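Local structure of protein FkbI (Streptomyces hygroscopicus, 1R2J) at residues Leu302-His305 against Val306-Arg310; Lys227-Ala230 against Trp231-Gly235; Ile277-Arg280 against Val281-Ala285; Arg354-Leu357 against Ala358-Ala361; Asp270-Thr273 against Ala274-Ile277. The protein binds FAD and probably acts as an acyl-ACP dehydrogenase in making the methoxymalonyl extender unit of the polyketide FK520. All coordinates share one frame; numbering follows the deposited sequence.

In the fold
All five contacts are local, each made within a single helix of the C-terminal helical domain, so none closes a long loop and none nests in another. From the N terminus, contact 2 comes first, on helix 219-248; contacts 5 and 3 follow on helix 262-287, meeting end to end at Ile277; contact 1 lies on helix 297-322 and contact 4 on helix 350-361. The ties between them run from helix to helix. Contact 1 touches all the others: Ala230 and Cys233 of contact 2, Val281 of contact 3, Ala274 of contact 5 and, by a salt bridge from Glu309, Arg354 of contact 4. Contacts 2 and 3 also meet, at Cys282.

Contact 1 (Leu302-His305 against Val306-Arg310); sequences LAKH and VAAER
His305 and Glu309, one helical turn apart on helix 297-322, bring an imidazole and a carboxylate together obliquely, their planes 35° apart. CE1 of His305 does the touching, 3.7 Å from Glu309 CD. The imidazole hangs from a CG that lies anti to the backbone N (chi1 -178°), while Glu309 carries its CG beside its own backbone N (chi1 -74°) and stays extended beyond it; these two settings bring both flat groups out on the same flank of the helix. Below them the backbone bond from Glu309 N to His305 O, 3.0 Å long, is nearly straight, and Ala307 N and Ala308 N bond in the same i to i+4 pattern to Ala303 O and Lys304 O. On another flank the branch ends of Leu302 and Val306 meet, CD1 to CG1 at 4.0 Å, and Val281 of helix 262-287 packs against both. Lys304 has a bent chain, and its NZ passes 4.0 Å from the methyl CB of Ala308 on the way to the carbonyl oxygens of Met343 and Gly348. Glu309 OE1 forms a salt bridge with Arg354 of helix 350-361, whose side chain also touches His305. The glutamate therefore spends its charge on the neighbouring helix and lends the histidine only van der Waals contact; with the guanidinium also close to the ring, any pull of the carboxylate on the ionisation of the imidazole would probably be offset.

Contact 2 (Lys227-Ala230 against Trp231-Gly235); sequences KSVA and WGCVG
Lys227 and Trp231 meet one turn apart on helix 219-248, a long helix of the C-terminal helical domain of the acyl-CoA dehydrogenase fold. The lysine methylene CG lies 4.0 Å from CD1 of the indole, the two side chains crossing at a slant. CD1 also comes 3.2 Å from the carbonyl oxygen O of Lys227, which accepts the backbone N-H of Trp231 at 3.2 Å from its N. This closeness follows from the indole's CG standing beside its own backbone N (chi1 -80°), which tips the ring back toward the preceding turn. Gly232 N, Cys233 N and Val234 N continue the same i to i+4 series, to the carbonyls of Ser228, Val229 and Ala230.

Farther out, Lys227 NZ reaches Glu42 in a salt bridge and Ser54 in a hydrogen bond, so the ammonium is anchored away from the ring. The indole is itself placed between helices, against Cys282 and Glu283 of helix 262-287 and Glu59, Thr61 and Ala62 of helix 54-67. Val229, whose side chain is about 8 Å from the bound FAD, leans with Cys233 on Met343 of helix 332-345; between the two, Val229 CG1 lies 4.0 Å from Cys233 SG.

Contact 3 (Ile277-Arg280 against Val281-Ala285); sequences IAAR and VCEYA
Arg280 and Glu283, three residues apart on helix 262-287, lie side by side and join in a side-on salt bridge. CB of Arg280 lies 3.1 Å from Val281 N. CG stands beside the backbone N (chi1 -60°), and bends at chi2 and chi3 fold the chain until CD runs 3.9 Å from Glu283 OE2. NE donates to that OE2 at 3.0 Å, nearly straight (171°), reaching it from above the carboxylate plane. CZ, no donor itself, lies 3.7 Å from Glu283 OE1, and NH2 at the tip gives the second hydrogen bond, 2.9 Å to that oxygen, on its syn side but somewhat out of the carboxylate plane. Both acceptors lie in the guanidinium plane, at its edge, although the carboxylate is turned 35° against it. Two bonds to two oxygens restrain rotation, and a long, weak ion pair joins Glu283 OE2 to Arg55. With Glu283 cut back to alanine, NE and NH2 of Arg280 would probably lose this acceptor, and the bent arginine would be freer to swing. The salt bridge faces outward; inward, Val281 packs on Ala303 of helix 297-322, while Cys282 meets Ala230 and Val234, and Ala278 meets Leu237, of helix 219-248.

Contact 4 (Arg354-Leu357 against Ala358-Ala361); sequences RVML and AQHA
Gln359 lays its side chain back over the previous turn of helix 350-361, toward Val355 and Met356. Its CG lies anti to the carbonyl carbon (chi1 -65°) and the chain is extended beyond, which carries OE1 alongside the backbone to 3.8 Å from Met356 CA. The thioether of Met356 is turned another way, and its nearest approach to the amide is 4.4 Å, from CG to Gln359 OE1. His360 takes the contrasting course. With CG anti to the backbone N (chi1 176°), the imidazole is carried off the preceding turn, leaving CB as the near atom, 3.5 Å from Leu357 O. Ala358 sets its methyl CB 3.0 Å from Arg354 O. The side chains thus fan out from the helix and touch backbone more than one another; what joins the two turns is the i to i+4 ladder, in which Ala361 N to Leu357 O is the straightest rung at 167°.

On one flank Val355 comes within about 4 Å of the bound FAD, side chain to ligand. On another the helix rests on helix 297-322: Met356 and Leu357 lean on Ile301, and His360 lies against Pro298.

Contact 5 (Asp270-Thr273 against Ala274-Ile277); sequences DLWT and AEQI
Asp270 opens the run with its carbonyl, which takes the N-H of Ala274 at 2.9 Å from O to N, while the methyl of Ala274 leans over the same oxygen. Leu271 likewise accepts Glu275 N, and its side chain turns inward to Ala244, Thr317 and Ala318. With CG anti to the backbone N (chi1 168°), the indole of Trp272 extends along the helix flank, and the side chain of Gln276 lies flat beneath one face, the amide and ring planes only 6° apart. Gln276 CG makes a CH-pi contact 3.9 Å from the centroid of the five-membered ring, and its CD comes 3.4 Å from Trp272 CZ2. A bend at chi2 (-44°) folds the glutamine under the ring. Replacing Gln276 by glycine would probably strip that face of its stacked partner and let the indole turn more freely. Thr273 sends CG2 to 3.9 Å from Ile277 CD1, while its OG1 bonds back to Ala269 O. Glu275 is drawn instead to Arg241 of helix 219-248, on which Trp272 also rests. An amide stacked on an aromatic ring at i and i+4 is thus built on the outer side of helix 262-287, in the C-terminal helical bundle of the acyl-CoA dehydrogenase fold.

Contact 1 (Leu302-His305 against Val306-Arg310)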
loop_
_atom_site.group_PDB
_atom_site.type_symbol
_atom_site.label_atom_id
_atom_site.label_comp_id
_atom_site.label_asym_id
_atom_site.label_seq_id
_atom_site.Cartn_x
_atom_site.Cartn_y
_atom_site.Cartn_z
ATOM N N LEU A 302 -14.878 -0.323 -2.720
ATOM C CA LEU A 302 -15.286 -1.294 -3.717
ATOM C C LEU A 302 -14.103 -1.739 -4.579
ATOM O O LEU A 302 -13.907 -2.935 -4.803
ATOM C CB LEU A 302 -16.376 -0.687 -4.600
ATOM C CG LEU A 302 -16.838 -1.523 -5.789
ATOM C CD1 LEU A 302 -17.527 -2.762 -5.299
ATOM C CD2 LEU A 302 -17.779 -0.695 -6.644
ATOM N N ALA A 303 -13.307 -0.778 -5.043
ATOM C CA ALA A 303 -12.153 -1.086 -5.886
ATOM C C ALA A 303 -11.120 -1.947 -5.175
ATOM O O ALA A 303 -10.615 -2.924 -5.733
ATOM C CB ALA A 303 -11.504 0.196 -6.369
ATOM N N LYS A 304 -10.794 -1.578 -3.946
ATOM C CA LYS A 304 -9.818 -2.333 -3.189
ATOM C C LYS A 304 -10.328 -3.752 -2.974
ATOM O O LYS A 304 -9.609 -4.720 -3.207
ATOM C CB LYS A 304 -9.543 -1.649 -1.840
ATOM C CG LYS A 304 -8.497 -2.347 -0.989
ATOM C CD LYS A 304 -9.109 -3.399 -0.076
ATOM C CE LYS A 304 -8.047 -4.378 0.421
ATOM N NZ LYS A 304 -8.654 -5.603 1.027
ATOM N N HIS A 305 -11.581 -3.860 -2.545
ATOM C CA HIS A 305 -12.204 -5.151 -2.268
ATOM C C HIS A 305 -12.185 -6.108 -3.463
ATOM O O HIS A 305 -11.662 -7.224 -3.373
ATOM C CB HIS A 305 -13.646 -4.932 -1.788
ATOM C CG HIS A 305 -14.367 -6.196 -1.439
ATOM N ND1 HIS A 305 -13.897 -7.087 -0.495
ATOM C CD2 HIS A 305 -15.539 -6.706 -1.887
ATOM C CE1 HIS A 305 -14.750 -8.090 -0.378
ATOM N NE2 HIS A 305 -15.754 -7.884 -1.212
ATOM N N VAL A 306 -12.746 -5.663 -4.582
ATOM C CA VAL A 306 -12.798 -6.482 -5.782
ATOM C C VAL A 306 -11.424 -6.795 -6.368
ATOM O O VAL A 306 -11.149 -7.939 -6.720
ATOM C CB VAL A 306 -13.657 -5.813 -6.874
ATOM C CG1 VAL A 306 -15.105 -5.731 -6.423
ATOM C CG2 VAL A 306 -13.136 -4.434 -7.159
ATOM N N ALA A 307 -10.565 -5.785 -6.476
ATOM C CA ALA A 307 -9.234 -5.989 -7.041
ATOM C C ALA A 307 -8.453 -6.989 -6.197
ATOM O O ALA A 307 -7.744 -7.839 -6.724
ATOM C CB ALA A 307 -8.482 -4.659 -7.128
ATOM N N ALA A 308 -8.606 -6.901 -4.880
ATOM C CA ALA A 308 -7.901 -7.805 -3.986
ATOM C C ALA A 308 -8.413 -9.238 -4.110
ATOM O O ALA A 308 -7.620 -10.166 -4.292
ATOM C CB ALA A 308 -8.022 -7.316 -2.544
ATOM N N GLU A 309 -9.729 -9.420 -4.017
ATOM C CA GLU A 309 -10.303 -10.756 -4.127
ATOM C C GLU A 309 -10.009 -11.362 -5.500
ATOM O O GLU A 309 -9.674 -12.543 -5.598
ATOM C CB GLU A 309 -11.825 -10.738 -3.860
ATOM C CG GLU A 309 -12.187 -10.542 -2.376
ATOM C CD GLU A 309 -13.521 -11.174 -1.972
ATOM O OE1 GLU A 309 -13.650 -11.587 -0.797
ATOM O OE2 GLU A 309 -14.442 -11.257 -2.812
ATOM N N ARG A 310 -10.130 -10.559 -6.554
ATOM C CA ARG A 310 -9.852 -11.044 -7.903
ATOM C C ARG A 310 -8.363 -11.347 -8.076
ATOM O O ARG A 310 -8.001 -12.302 -8.760
ATOM C CB ARG A 310 -10.291 -10.017 -8.953
ATOM C CG ARG A 310 -11.804 -9.712 -8.970
ATOM C CD ARG A 310 -12.650 -10.989 -9.021
ATOM N NE ARG A 310 -12.342 -11.822 -10.183
ATOM C CZ ARG A 310 -12.444 -13.149 -10.198
ATOM N NH1 ARG A 310 -12.845 -13.799 -9.110
ATOM N NH2 ARG A 310 -12.147 -13.825 -11.303
#

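Contact 2 (Lys227-Ala230 against Trp231-Gly235)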
loop_
_atom_site.group_PDB
_atom_site.type_symbol
_atom_site.label_atom_id
_atom_site.label_comp_id
_atom_site.label_asym_id
_atom_site.label_seq_id
_atom_site.Cartn_x
_atom_site.Cartn_y
_atom_site.Cartn_z
ATOM N N LYS A 227 -7.029 2.928 -2.387
ATOM C CA LYS A 227 -6.948 3.234 -3.814
ATOM C C LYS A 227 -5.652 2.675 -4.391
ATOM O O LYS A 227 -5.631 2.108 -5.487
ATOM C CB LYS A 227 -6.995 4.749 -4.039
ATOM C CG LYS A 227 -6.796 5.171 -5.500
ATOM C CD LYS A 227 -6.960 6.687 -5.683
ATOM C CE LYS A 227 -5.764 7.454 -5.141
ATOM N NZ LYS A 227 -5.960 8.927 -5.262
ATOM N N SER A 228 -4.573 2.836 -3.634
ATOM C CA SER A 228 -3.263 2.373 -4.051
ATOM C C SER A 228 -3.194 0.850 -4.062
ATOM O O SER A 228 -2.655 0.256 -4.990
ATOM C CB SER A 228 -2.188 2.942 -3.120
ATOM O OG SER A 228 -0.896 2.707 -3.648
ATOM N N VAL A 229 -3.733 0.217 -3.027
ATOM C CA VAL A 229 -3.726 -1.236 -2.967
ATOM C C VAL A 229 -4.546 -1.794 -4.119
ATOM O O VAL A 229 -4.165 -2.795 -4.721
ATOM C CB VAL A 229 -4.303 -1.763 -1.638
ATOM C CG1 VAL A 229 -4.617 -3.265 -1.754
ATOM C CG2 VAL A 229 -3.298 -1.530 -0.511
ATOM N N ALA A 230 -5.663 -1.138 -4.429
ATOM C CA ALA A 230 -6.525 -1.591 -5.520
ATOM C C ALA A 230 -5.744 -1.602 -6.845
ATOM O O ALA A 230 -5.785 -2.574 -7.591
ATOM C CB ALA A 230 -7.760 -0.690 -5.623
ATOM N N TRP A 231 -5.019 -0.522 -7.123
ATOM C CA TRP A 231 -4.228 -0.443 -8.346
ATOM C C TRP A 231 -3.071 -1.431 -8.267
ATOM O O TRP A 231 -2.667 -2.006 -9.274
ATOM C CB TRP A 231 -3.687 0.979 -8.564
ATOM C CG TRP A 231 -4.698 1.916 -9.145
ATOM C CD1 TRP A 231 -5.302 2.969 -8.516
ATOM C CD2 TRP A 231 -5.224 1.890 -10.481
ATOM N NE1 TRP A 231 -6.169 3.603 -9.380
ATOM C CE2 TRP A 231 -6.141 2.961 -10.590
ATOM C CE3 TRP A 231 -5.009 1.068 -11.596
ATOM C CZ2 TRP A 231 -6.842 3.230 -11.770
ATOM C CZ3 TRP A 231 -5.708 1.339 -12.772
ATOM C CH2 TRP A 231 -6.613 2.412 -12.845
ATOM N N GLY A 232 -2.549 -1.630 -7.063
ATOM C CA GLY A 232 -1.459 -2.569 -6.893
ATOM C C GLY A 232 -1.932 -3.954 -7.301
ATOM O O GLY A 232 -1.201 -4.711 -7.953
ATOM N N CYS A 233 -3.167 -4.283 -6.932
ATOM C CA CYS A 233 -3.733 -5.591 -7.263
ATOM C C CYS A 233 -3.975 -5.754 -8.748
ATOM O O CYS A 233 -3.883 -6.859 -9.278
ATOM C CB CYS A 233 -5.022 -5.825 -6.482
ATOM S SG CYS A 233 -4.699 -5.951 -4.710
ATOM N N VAL A 234 -4.306 -4.658 -9.419
ATOM C CA VAL A 234 -4.483 -4.712 -10.864
ATOM C C VAL A 234 -3.118 -5.130 -11.425
ATOM O O VAL A 234 -3.040 -5.897 -12.378
ATOM C CB VAL A 234 -4.865 -3.332 -11.450
ATOM C CG1 VAL A 234 -4.890 -3.398 -12.977
ATOM C CG2 VAL A 234 -6.228 -2.908 -10.930
ATOM N N GLY A 235 -2.046 -4.617 -10.814
ATOM C CA GLY A 235 -0.699 -4.952 -11.258
ATOM C C GLY A 235 -0.405 -6.432 -11.086
ATOM O O GLY A 235 0.167 -7.079 -11.974
#

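Contact 3 (Ile277-Arg280 against Val281-Ala285)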
loop_
_atom_site.group_PDB
_atom_site.type_symbol
_atom_site.label_atom_id
_atom_site.label_comp_id
_atom_site.label_asym_id
_atom_site.label_seq_id
_atom_site.Cartn_x
_atom_site.Cartn_y
_atom_site.Cartn_z
ATOM N N ILE A 277 -11.800 -6.540 -14.893
ATOM C CA ILE A 277 -12.742 -6.124 -13.862
ATOM C C ILE A 277 -12.058 -5.213 -12.838
ATOM O O ILE A 277 -12.574 -4.143 -12.500
ATOM C CB ILE A 277 -13.341 -7.345 -13.128
ATOM C CG1 ILE A 277 -14.296 -8.096 -14.057
ATOM C CG2 ILE A 277 -14.104 -6.889 -11.861
ATOM C CD1 ILE A 277 -14.808 -9.376 -13.457
ATOM N N ALA A 278 -10.898 -5.642 -12.351
ATOM C CA ALA A 278 -10.148 -4.856 -11.373
ATOM C C ALA A 278 -9.776 -3.474 -11.926
ATOM O O ALA A 278 -9.866 -2.465 -11.225
ATOM C CB ALA A 278 -8.884 -5.618 -10.953
ATOM N N ALA A 279 -9.364 -3.427 -13.187
ATOM C CA ALA A 279 -8.990 -2.157 -13.802
ATOM C C ALA A 279 -10.179 -1.196 -13.916
ATOM O O ALA A 279 -10.069 -0.012 -13.584
ATOM C CB ALA A 279 -8.382 -2.405 -15.181
ATOM N N ARG A 280 -11.314 -1.707 -14.384
ATOM C CA ARG A 280 -12.509 -0.892 -14.546
ATOM C C ARG A 280 -12.937 -0.258 -13.229
ATOM O O ARG A 280 -13.204 0.938 -13.165
ATOM C CB ARG A 280 -13.666 -1.739 -15.088
ATOM C CG ARG A 280 -13.422 -2.395 -16.452
ATOM C CD ARG A 280 -13.204 -1.378 -17.552
ATOM N NE ARG A 280 -11.801 -0.999 -17.694
ATOM C CZ ARG A 280 -10.880 -1.732 -18.312
ATOM N NH1 ARG A 280 -11.197 -2.902 -18.859
ATOM N NH2 ARG A 280 -9.638 -1.285 -18.396
ATOM N N VAL A 281 -12.989 -1.064 -12.172
ATOM C CA VAL A 281 -13.411 -0.559 -10.874
ATOM C C VAL A 281 -12.413 0.456 -10.317
ATOM O O VAL A 281 -12.801 1.427 -9.655
ATOM C CB VAL A 281 -13.644 -1.736 -9.879
ATOM C CG1 VAL A 281 -12.332 -2.423 -9.546
ATOM C CG2 VAL A 281 -14.329 -1.226 -8.628
ATOM N N CYS A 282 -11.128 0.251 -10.602
ATOM C CA CYS A 282 -10.090 1.171 -10.127
ATOM C C CYS A 282 -10.191 2.503 -10.859
ATOM O O CYS A 282 -10.009 3.567 -10.262
ATOM C CB CYS A 282 -8.698 0.578 -10.339
ATOM S SG CYS A 282 -8.351 -0.842 -9.286
ATOM N N GLU A 283 -10.490 2.430 -12.154
ATOM C CA GLU A 283 -10.636 3.618 -12.982
ATOM C C GLU A 283 -11.826 4.459 -12.510
ATOM O O GLU A 283 -11.740 5.688 -12.422
ATOM C CB GLU A 283 -10.837 3.204 -14.443
ATOM C CG GLU A 283 -9.590 2.608 -15.090
ATOM C CD GLU A 283 -9.916 1.799 -16.325
ATOM O OE1 GLU A 283 -9.000 1.172 -16.895
ATOM O OE2 GLU A 283 -11.095 1.783 -16.725
ATOM N N TYR A 284 -12.931 3.786 -12.210
ATOM C CA TYR A 284 -14.143 4.449 -11.739
ATOM C C TYR A 284 -13.884 5.192 -10.422
ATOM O O TYR A 284 -14.291 6.349 -10.249
ATOM C CB TYR A 284 -15.245 3.408 -11.534
ATOM C CG TYR A 284 -16.577 3.970 -11.102
ATOM C CD1 TYR A 284 -17.455 4.537 -12.028
ATOM C CD2 TYR A 284 -16.973 3.916 -9.767
ATOM C CE1 TYR A 284 -18.703 5.029 -11.629
ATOM C CE2 TYR A 284 -18.214 4.408 -9.359
ATOM C CZ TYR A 284 -19.071 4.958 -10.295
ATOM O OH TYR A 284 -20.298 5.424 -9.890
ATOM N N ALA A 285 -13.210 4.525 -9.491
ATOM C CA ALA A 285 -12.917 5.140 -8.205
ATOM C C ALA A 285 -11.952 6.310 -8.380
ATOM O O ALA A 285 -12.076 7.335 -7.701
ATOM C CB ALA A 285 -12.325 4.110 -7.251
#

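Contact 4 (Arg354-Leu357 against Ala358-Ala361)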
loop_
_atom_site.group_PDB
_atom_site.type_symbol
_atom_site.label_atom_id
_atom_site.label_comp_id
_atom_site.label_asym_id
_atom_site.label_seq_id
_atom_site.Cartn_x
_atom_site.Cartn_y
_atom_site.Cartn_z
ATOM N N ARG A 354 -17.042 -5.957 3.112
ATOM C CA ARG A 354 -18.401 -6.423 2.917
ATOM C C ARG A 354 -19.330 -5.714 3.899
ATOM O O ARG A 354 -20.418 -5.287 3.519
ATOM C CB ARG A 354 -18.494 -7.952 3.075
ATOM C CG ARG A 354 -17.953 -8.709 1.857
ATOM C CD ARG A 354 -18.297 -10.193 1.860
ATOM N NE ARG A 354 -18.186 -10.731 0.510
ATOM C CZ ARG A 354 -17.048 -11.095 -0.076
ATOM N NH1 ARG A 354 -15.891 -11.007 0.569
ATOM N NH2 ARG A 354 -17.067 -11.509 -1.333
ATOM N N VAL A 355 -18.915 -5.560 5.153
ATOM C CA VAL A 355 -19.802 -4.876 6.097
ATOM C C VAL A 355 -19.990 -3.419 5.684
ATOM O O VAL A 355 -21.095 -2.887 5.776
ATOM C CB VAL A 355 -19.290 -4.920 7.571
ATOM C CG1 VAL A 355 -18.893 -6.337 7.956
ATOM C CG2 VAL A 355 -18.148 -3.957 7.767
ATOM N N MET A 356 -18.924 -2.772 5.213
ATOM C CA MET A 356 -19.050 -1.372 4.816
ATOM C C MET A 356 -19.881 -1.196 3.548
ATOM O O MET A 356 -20.723 -0.299 3.477
ATOM C CB MET A 356 -17.671 -0.731 4.636
ATOM C CG MET A 356 -16.858 -0.670 5.927
ATOM S SD MET A 356 -15.338 0.296 5.762
ATOM C CE MET A 356 -14.221 -0.918 5.081
ATOM N N LEU A 357 -19.655 -2.045 2.552
ATOM C CA LEU A 357 -20.424 -1.943 1.315
ATOM C C LEU A 357 -21.880 -2.322 1.567
ATOM O O LEU A 357 -22.781 -1.815 0.906
ATOM C CB LEU A 357 -19.832 -2.845 0.238
ATOM C CG LEU A 357 -18.462 -2.401 -0.285
ATOM C CD1 LEU A 357 -17.867 -3.519 -1.115
ATOM C CD2 LEU A 357 -18.589 -1.118 -1.094
ATOM N N ALA A 358 -22.100 -3.222 2.521
ATOM C CA ALA A 358 -23.448 -3.644 2.871
ATOM C C ALA A 358 -24.154 -2.431 3.475
ATOM O O ALA A 358 -25.303 -2.131 3.145
ATOM C CB ALA A 358 -23.401 -4.773 3.891
ATOM N N GLN A 359 -23.449 -1.730 4.354
ATOM C CA GLN A 359 -24.018 -0.557 4.995
ATOM C C GLN A 359 -24.350 0.489 3.942
ATOM O O GLN A 359 -25.385 1.140 4.014
ATOM C CB GLN A 359 -23.043 0.007 6.030
ATOM C CG GLN A 359 -22.797 -0.953 7.184
ATOM C CD GLN A 359 -21.777 -0.434 8.180
ATOM O OE1 GLN A 359 -20.763 0.155 7.799
ATOM N NE2 GLN A 359 -22.037 -0.663 9.464
ATOM N N HIS A 360 -23.472 0.630 2.954
ATOM C CA HIS A 360 -23.681 1.593 1.884
ATOM C C HIS A 360 -24.928 1.251 1.059
ATOM O O HIS A 360 -25.785 2.104 0.828
ATOM C CB HIS A 360 -22.453 1.639 0.969
ATOM C CG HIS A 360 -22.627 2.530 -0.218
ATOM N ND1 HIS A 360 -22.728 3.900 -0.110
ATOM C CD2 HIS A 360 -22.777 2.243 -1.531
ATOM C CE1 HIS A 360 -22.936 4.419 -1.306
ATOM N NE2 HIS A 360 -22.970 3.434 -2.186
ATOM N N ALA A 361 -25.026 0.001 0.620
ATOM C CA ALA A 361 -26.158 -0.437 -0.187
ATOM C C ALA A 361 -27.482 -0.331 0.563
ATOM O O ALA A 361 -28.496 0.061 -0.010
ATOM C CB ALA A 361 -25.939 -1.868 -0.645
#

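Contact 5 (Asp270-Thr273 against Ala274-Ile277)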
loop_
_atom_site.group_PDB
_atom_site.type_symbol
_atom_site.label_atom_id
_atom_site.label_comp_id
_atom_site.label_asym_id
_atom_site.label_seq_id
_atom_site.Cartn_x
_atom_site.Cartn_y
_atom_site.Cartn_z
ATOM N N ASP A 270 -10.381 -16.427 -17.526
ATOM C CA ASP A 270 -10.728 -15.947 -16.194
ATOM C C ASP A 270 -9.674 -14.966 -15.687
ATOM O O ASP A 270 -9.998 -14.008 -14.990
ATOM C CB ASP A 270 -10.899 -17.123 -15.224
ATOM C CG ASP A 270 -12.034 -18.060 -15.637
ATOM O OD1 ASP A 270 -12.981 -17.599 -16.304
ATOM O OD2 ASP A 270 -11.993 -19.254 -15.293
ATOM N N LEU A 271 -8.414 -15.189 -16.048
ATOM C CA LEU A 271 -7.348 -14.277 -15.620
ATOM C C LEU A 271 -7.487 -12.932 -16.322
ATOM O O LEU A 271 -7.336 -11.874 -15.706
ATOM C CB LEU A 271 -5.971 -14.877 -15.920
ATOM C CG LEU A 271 -5.374 -15.788 -14.839
ATOM C CD1 LEU A 271 -4.136 -16.484 -15.376
ATOM C CD2 LEU A 271 -5.024 -14.950 -13.604
ATOM N N TRP A 272 -7.777 -12.982 -17.616
ATOM C CA TRP A 272 -7.951 -11.776 -18.407
ATOM C C TRP A 272 -9.155 -10.999 -17.899
ATOM O O TRP A 272 -9.095 -9.784 -17.740
ATOM C CB TRP A 272 -8.160 -12.139 -19.876
ATOM C CG TRP A 272 -8.615 -10.990 -20.710
ATOM C CD1 TRP A 272 -9.844 -10.831 -21.286
ATOM C CD2 TRP A 272 -7.861 -9.825 -21.049
ATOM N NE1 TRP A 272 -9.902 -9.638 -21.962
ATOM C CE2 TRP A 272 -8.697 -9.000 -21.834
ATOM C CE3 TRP A 272 -6.558 -9.395 -20.766
ATOM C CZ2 TRP A 272 -8.273 -7.767 -22.340
ATOM C CZ3 TRP A 272 -6.135 -8.166 -21.271
ATOM C CH2 TRP A 272 -6.992 -7.369 -22.048
ATOM N N THR A 273 -10.245 -11.718 -17.652
ATOM C CA THR A 273 -11.490 -11.132 -17.167
ATOM C C THR A 273 -11.318 -10.490 -15.793
ATOM O O THR A 273 -11.854 -9.414 -15.538
ATOM C CB THR A 273 -12.596 -12.210 -17.116
ATOM O OG1 THR A 273 -12.879 -12.647 -18.451
ATOM C CG2 THR A 273 -13.868 -11.667 -16.493
ATOM N N ALA A 274 -10.573 -11.156 -14.916
ATOM C CA ALA A 274 -10.327 -10.639 -13.578
ATOM C C ALA A 274 -9.543 -9.335 -13.686
ATOM O O ALA A 274 -9.879 -8.343 -13.042
ATOM C CB ALA A 274 -9.532 -11.655 -12.757
ATOM N N GLU A 275 -8.492 -9.354 -14.503
ATOM C CA GLU A 275 -7.662 -8.177 -14.704
ATOM C C GLU A 275 -8.490 -6.994 -15.215
ATOM O O GLU A 275 -8.304 -5.865 -14.766
ATOM C CB GLU A 275 -6.552 -8.479 -15.710
ATOM C CG GLU A 275 -5.620 -7.293 -15.974
ATOM C CD GLU A 275 -4.619 -7.590 -17.068
ATOM O OE1 GLU A 275 -4.337 -8.779 -17.303
ATOM O OE2 GLU A 275 -4.107 -6.637 -17.690
ATOM N N GLN A 276 -9.394 -7.264 -16.155
ATOM C CA GLN A 276 -10.237 -6.222 -16.728
ATOM C C GLN A 276 -11.207 -5.658 -15.691
ATOM O O GLN A 276 -11.414 -4.442 -15.622
ATOM C CB GLN A 276 -11.029 -6.764 -17.924
ATOM C CG GLN A 276 -10.182 -7.170 -19.123
ATOM C CD GLN A 276 -9.101 -6.156 -19.438
ATOM O OE1 GLN A 276 -7.951 -6.313 -19.025
ATOM N NE2 GLN A 276 -9.465 -5.103 -20.157
ATOM N N ILE A 277 -11.800 -6.540 -14.893
ATOM C CA ILE A 277 -12.742 -6.124 -13.862
ATOM C C ILE A 277 -12.058 -5.213 -12.838
ATOM O O ILE A 277 -12.574 -4.143 -12.500
ATOM C CB ILE A 277 -13.341 -7.345 -13.128
ATOM C CG1 ILE A 277 -14.296 -8.096 -14.057
ATOM C CG2 ILE A 277 -14.104 -6.889 -11.861
ATOM C CD1 ILE A 277 -14.808 -9.376 -13.457
#